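Local coordinates for helicase-like protein (Bacteroides thetaiotaomicron, PDB 2FG1) that probably removes ADP-ribose from modified thymidine in DNA, as a macro-domain protein whose function has not been established directly, at residues 100-111 and 137-146. Numbering follows the deposited sequence.
Sequences YDAVRQCLKEVA and LMEQIIKEEL
Over one face of the Arg104 guanidinium lies Ile141 CG2, 4.1 Å above the plane, while two carboxylate oxygens, Glu144 OE1 and Glu145 OE2, sit at its edge. The Tyr100 ring carries Leu137 CD1 on one face, in the given one of two Leu137 conformers, a CH-pi contact 4.0 Å from the centroid and offset toward the rim; the selenomethionine Met138 brings its CE in obliquely, and the ring's OH bonds to Lys134 N. Arg104 meets Glu144 end-on, NH1 and NH2 both donating to the single atom OE1 with the guanidinium and carboxylate planes only 25° apart. Glu144 OE2 accepts from Gln140 NE2 at 2.8 Å, and the two grips together would limit the carboxylate's rotation. Salt bridges from Arg104 NH1 (2.9 Å, 158° at the hydrogen) and, across the opposite face of the carboxylate plane, Lys108 NZ converge on Glu145 OE2, making these four charged residues one network; Glu145 OE1 makes a salt bridge to Lys149 NZ. In this macro-domain alpha/beta fold the axes of 100-111 and 137-146 run in the same sense, 29° apart, with Ile142 and Leu146 touching strand 120-123 and Leu107 touching strand 77-85. Beneath the network Leu107 is a knob among Ile141, Ile142, Glu145 and Leu146: its CD1 touches Ile141 CG2 (3.9 Å) and Ile142 CG1, its CD2 Leu146 CD1. At the far end Ala111 CB packs 4.0 Å from Leu146 CD2.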
loop_
_atom_site.group_PDB
_atom_site.type_symbol
_atom_site.label_atom_id
_atom_site.label_comp_id
_atom_site.label_asym_id
_atom_site.label_seq_id
_atom_site.Cartn_x
_atom_site.Cartn_y
_atom_site.Cartn_z
ATOM N N TYR A 100 -1.498 2.733 12.352
ATOM C CA TYR A 100 -2.018 1.379 12.102
ATOM C C TYR A 100 -3.507 1.378 11.808
ATOM O O TYR A 100 -3.967 0.628 10.954
ATOM C CB TYR A 100 -1.715 0.440 13.269
ATOM C CG TYR A 100 -0.247 0.151 13.480
ATOM C CD1 TYR A 100 0.437 -0.724 12.638
ATOM C CD2 TYR A 100 0.451 0.739 14.530
ATOM C CE1 TYR A 100 1.789 -1.006 12.835
ATOM C CE2 TYR A 100 1.804 0.466 14.739
ATOM C CZ TYR A 100 2.464 -0.399 13.883
ATOM O OH TYR A 100 3.796 -0.668 14.091
ATOM N N ASP A 101 -4.259 2.215 12.511
ATOM C CA ASP A 101 -5.700 2.320 12.251
ATOM C C ASP A 101 -5.995 2.851 10.846
ATOM O O ASP A 101 -6.904 2.363 10.154
ATOM C CB ASP A 101 -6.435 3.121 13.341
ATOM C CG ASP A 101 -5.883 4.539 13.555
ATOM O OD1 ASP A 101 -4.748 4.882 13.147
ATOM O OD2 ASP A 101 -6.602 5.337 14.202
ATOM N N ALA A 102 -5.203 3.824 10.411
ATOM C CA ALA A 102 -5.326 4.334 9.053
ATOM C C ALA A 102 -5.013 3.254 8.023
ATOM O O ALA A 102 -5.750 3.086 7.049
ATOM C CB ALA A 102 -4.420 5.547 8.848
ATOM N N VAL A 103 -3.930 2.504 8.228
ATOM C CA VAL A 103 -3.587 1.432 7.302
ATOM C C VAL A 103 -4.714 0.408 7.248
ATOM O O VAL A 103 -5.060 -0.056 6.175
ATOM C CB VAL A 103 -2.235 0.754 7.638
ATOM C CG1 VAL A 103 -1.939 -0.368 6.647
ATOM C CG2 VAL A 103 -1.109 1.787 7.612
ATOM N N ARG A 104 -5.279 0.058 8.397
ATOM C CA ARG A 104 -6.396 -0.889 8.413
ATOM C C ARG A 104 -7.579 -0.359 7.598
ATOM O O ARG A 104 -8.156 -1.100 6.791
ATOM C CB ARG A 104 -6.827 -1.222 9.830
ATOM C CG ARG A 104 -8.002 -2.192 9.813
ATOM C CD ARG A 104 -8.527 -2.494 11.180
ATOM N NE ARG A 104 -7.581 -3.205 12.035
ATOM C CZ ARG A 104 -7.423 -4.526 12.032
ATOM N NH1 ARG A 104 -8.084 -5.296 11.158
ATOM N NH2 ARG A 104 -6.569 -5.087 12.879
ATOM N N GLN A 105 -7.918 0.913 7.781
ATOM C CA GLN A 105 -9.012 1.518 7.010
ATOM C C GLN A 105 -8.705 1.471 5.514
ATOM O O GLN A 105 -9.577 1.136 4.701
ATOM C CB GLN A 105 -9.298 2.946 7.477
ATOM C CG GLN A 105 -10.463 3.610 6.735
ATOM C CD GLN A 105 -10.873 4.949 7.307
ATOM O OE1 GLN A 105 -10.063 5.688 7.869
ATOM N NE2 GLN A 105 -12.160 5.263 7.181
ATOM N N CYS A 106 -7.465 1.774 5.149
ATOM C CA CYS A 106 -7.057 1.666 3.754
ATOM C C CYS A 106 -7.252 0.249 3.235
ATOM O O CYS A 106 -7.767 0.046 2.133
ATOM C CB CYS A 106 -5.582 2.031 3.597
ATOM S SG CYS A 106 -5.132 3.749 3.948
ATOM N N LEU A 107 -6.837 -0.741 4.029
ATOM C CA LEU A 107 -6.929 -2.126 3.612
ATOM C C LEU A 107 -8.374 -2.609 3.504
ATOM O O LEU A 107 -8.653 -3.472 2.671
ATOM C CB LEU A 107 -6.087 -3.040 4.510
ATOM C CG LEU A 107 -4.565 -2.864 4.327
ATOM C CD1 LEU A 107 -3.795 -3.597 5.433
ATOM C CD2 LEU A 107 -4.106 -3.332 2.955
ATOM N N LYS A 108 -9.283 -2.041 4.298
ATOM C CA LYS A 108 -10.709 -2.346 4.124
ATOM C C LYS A 108 -11.171 -1.933 2.715
ATOM O O LYS A 108 -11.943 -2.652 2.064
ATOM C CB LYS A 108 -11.558 -1.628 5.176
ATOM C CG LYS A 108 -11.602 -2.296 6.554
ATOM C CD LYS A 108 -12.630 -1.619 7.462
ATOM C CE LYS A 108 -12.897 -2.395 8.741
ATOM N NZ LYS A 108 -11.684 -2.650 9.543
ATOM N N GLU A 109 -10.704 -0.777 2.255
ATOM C CA GLU A 109 -11.080 -0.314 0.914
ATOM C C GLU A 109 -10.404 -1.162 -0.170
ATOM O O GLU A 109 -11.031 -1.503 -1.189
ATOM C CB GLU A 109 -10.800 1.185 0.735
ATOM C CG GLU A 109 -11.394 1.749 -0.563
ATOM C CD GLU A 109 -11.243 3.247 -0.707
ATOM O OE1 GLU A 109 -10.982 3.936 0.298
ATOM O OE2 GLU A 109 -11.410 3.750 -1.841
ATOM N N VAL A 110 -9.141 -1.531 0.050
ATOM C CA VAL A 110 -8.454 -2.437 -0.859
ATOM C C VAL A 110 -9.176 -3.789 -0.927
ATOM O O VAL A 110 -9.279 -4.382 -2.005
ATOM C CB VAL A 110 -6.977 -2.615 -0.461
ATOM C CG1 VAL A 110 -6.311 -3.723 -1.273
ATOM C CG2 VAL A 110 -6.233 -1.279 -0.644
ATOM N N ALA A 111 -9.685 -4.278 0.205
ATOM C CA ALA A 111 -10.414 -5.547 0.192
ATOM C C ALA A 111 -11.621 -5.485 -0.754
ATOM O O ALA A 111 -11.833 -6.395 -1.553
ATOM C CB ALA A 111 -10.842 -5.940 1.593
ATOM N N LEU A 137 2.937 -6.613 13.838
ATOM C CA LEU A 137 1.627 -5.998 13.967
ATOM C C LEU A 137 0.967 -5.801 12.592
ATOM O O LEU A 137 -0.184 -6.195 12.383
ATOM C CB LEU A 137 1.766 -4.664 14.709
ATOM C CG LEU A 137 0.618 -4.089 15.541
ATOM C CD1 LEU A 137 -0.513 -3.634 14.645
ATOM C CD2 LEU A 137 0.129 -5.069 16.617
HETATM N N MSE A 138 1.703 -5.185 11.668
HETATM C CA MSE A 138 1.253 -4.939 10.310
HETATM C C MSE A 138 0.772 -6.232 9.646
HETATM O O MSE A 138 -0.282 -6.260 8.996
HETATM C CB MSE A 138 2.408 -4.334 9.520
HETATM C CG MSE A 138 1.999 -3.769 8.196
HETATM SE SE MSE A 138 0.771 -2.260 8.374
HETATM C CE MSE A 138 1.977 -1.045 9.121
ATOM N N GLU A 139 1.520 -7.308 9.855
ATOM C CA GLU A 139 1.168 -8.603 9.282
ATOM C C GLU A 139 -0.208 -9.070 9.762
ATOM O O GLU A 139 -0.997 -9.609 8.980
ATOM C CB GLU A 139 2.232 -9.651 9.630
ATOM C CG GLU A 139 1.994 -10.987 8.954
ATOM C CD GLU A 139 2.895 -12.092 9.448
ATOM O OE1 GLU A 139 3.253 -12.074 10.644
ATOM O OE2 GLU A 139 3.215 -12.996 8.642
ATOM N N GLN A 140 -0.496 -8.849 11.039
ATOM C CA GLN A 140 -1.773 -9.271 11.621
ATOM C C GLN A 140 -2.933 -8.511 10.965
ATOM O O GLN A 140 -3.971 -9.096 10.639
ATOM C CB GLN A 140 -1.757 -9.085 13.138
ATOM C CG GLN A 140 -3.025 -9.588 13.832
ATOM C CD GLN A 140 -3.274 -11.072 13.626
ATOM O OE1 GLN A 140 -2.353 -11.884 13.691
ATOM N NE2 GLN A 140 -4.536 -11.436 13.402
ATOM N N ILE A 141 -2.754 -7.217 10.741
ATOM C CA ILE A 141 -3.771 -6.416 10.060
ATOM C C ILE A 141 -4.016 -6.926 8.636
ATOM O O ILE A 141 -5.175 -7.058 8.200
ATOM C CB ILE A 141 -3.389 -4.923 10.038
ATOM C CG1 ILE A 141 -3.241 -4.386 11.471
ATOM C CG2 ILE A 141 -4.426 -4.110 9.260
ATOM C CD1 ILE A 141 -2.596 -2.990 11.545
ATOM N N ILE A 142 -2.940 -7.228 7.913
ATOM C CA ILE A 142 -3.025 -7.756 6.561
ATOM C C ILE A 142 -3.742 -9.112 6.537
ATOM O O ILE A 142 -4.595 -9.357 5.662
ATOM C CB ILE A 142 -1.614 -7.854 5.952
ATOM C CG1 ILE A 142 -1.027 -6.450 5.739
ATOM C CG2 ILE A 142 -1.647 -8.635 4.633
ATOM C CD1 ILE A 142 0.497 -6.420 5.606
ATOM N N LYS A 143 -3.419 -9.990 7.483
ATOM C CA LYS A 143 -4.089 -11.283 7.575
ATOM C C LYS A 143 -5.591 -11.064 7.729
ATOM O O LYS A 143 -6.394 -11.672 7.018
ATOM C CB LYS A 143 -3.562 -12.082 8.765
ATOM C CG LYS A 143 -2.204 -12.726 8.572
ATOM C CD LYS A 143 -1.761 -13.384 9.871
ATOM C CE LYS A 143 -0.367 -13.963 9.745
ATOM N NZ LYS A 143 0.028 -14.704 10.976
ATOM N N GLU A 144 -5.972 -10.203 8.667
ATOM C CA GLU A 144 -7.376 -9.995 8.966
ATOM C C GLU A 144 -8.134 -9.371 7.800
ATOM O O GLU A 144 -9.249 -9.801 7.486
ATOM C CB GLU A 144 -7.508 -9.121 10.201
ATOM C CG GLU A 144 -7.012 -9.805 11.449
ATOM C CD GLU A 144 -6.920 -8.863 12.620
ATOM O OE1 GLU A 144 -7.401 -7.718 12.527
ATOM O OE2 GLU A 144 -6.362 -9.280 13.653
ATOM N N GLU A 145 -7.555 -8.352 7.179
ATOM C CA GLU A 145 -8.298 -7.582 6.180
ATOM C C GLU A 145 -8.285 -8.189 4.789
ATOM O O GLU A 145 -9.169 -7.873 3.998
ATOM C CB GLU A 145 -7.819 -6.125 6.130
ATOM C CG GLU A 145 -8.085 -5.327 7.405
ATOM C CD GLU A 145 -9.564 -5.183 7.758
ATOM O OE1 GLU A 145 -10.438 -5.502 6.916
ATOM O OE2 GLU A 145 -9.868 -4.747 8.882
ATOM N N LEU A 146 -7.296 -9.026 4.474
ATOM C CA LEU A 146 -7.162 -9.579 3.117
ATOM C C LEU A 146 -7.180 -11.100 3.085
ATOM O O LEU A 146 -8.040 -11.708 2.442
ATOM C CB LEU A 146 -5.905 -9.034 2.413
ATOM C CG LEU A 146 -5.860 -7.514 2.225
ATOM C CD1 LEU A 146 -4.511 -7.082 1.683
ATOM C CD2 LEU A 146 -7.001 -7.003 1.325
#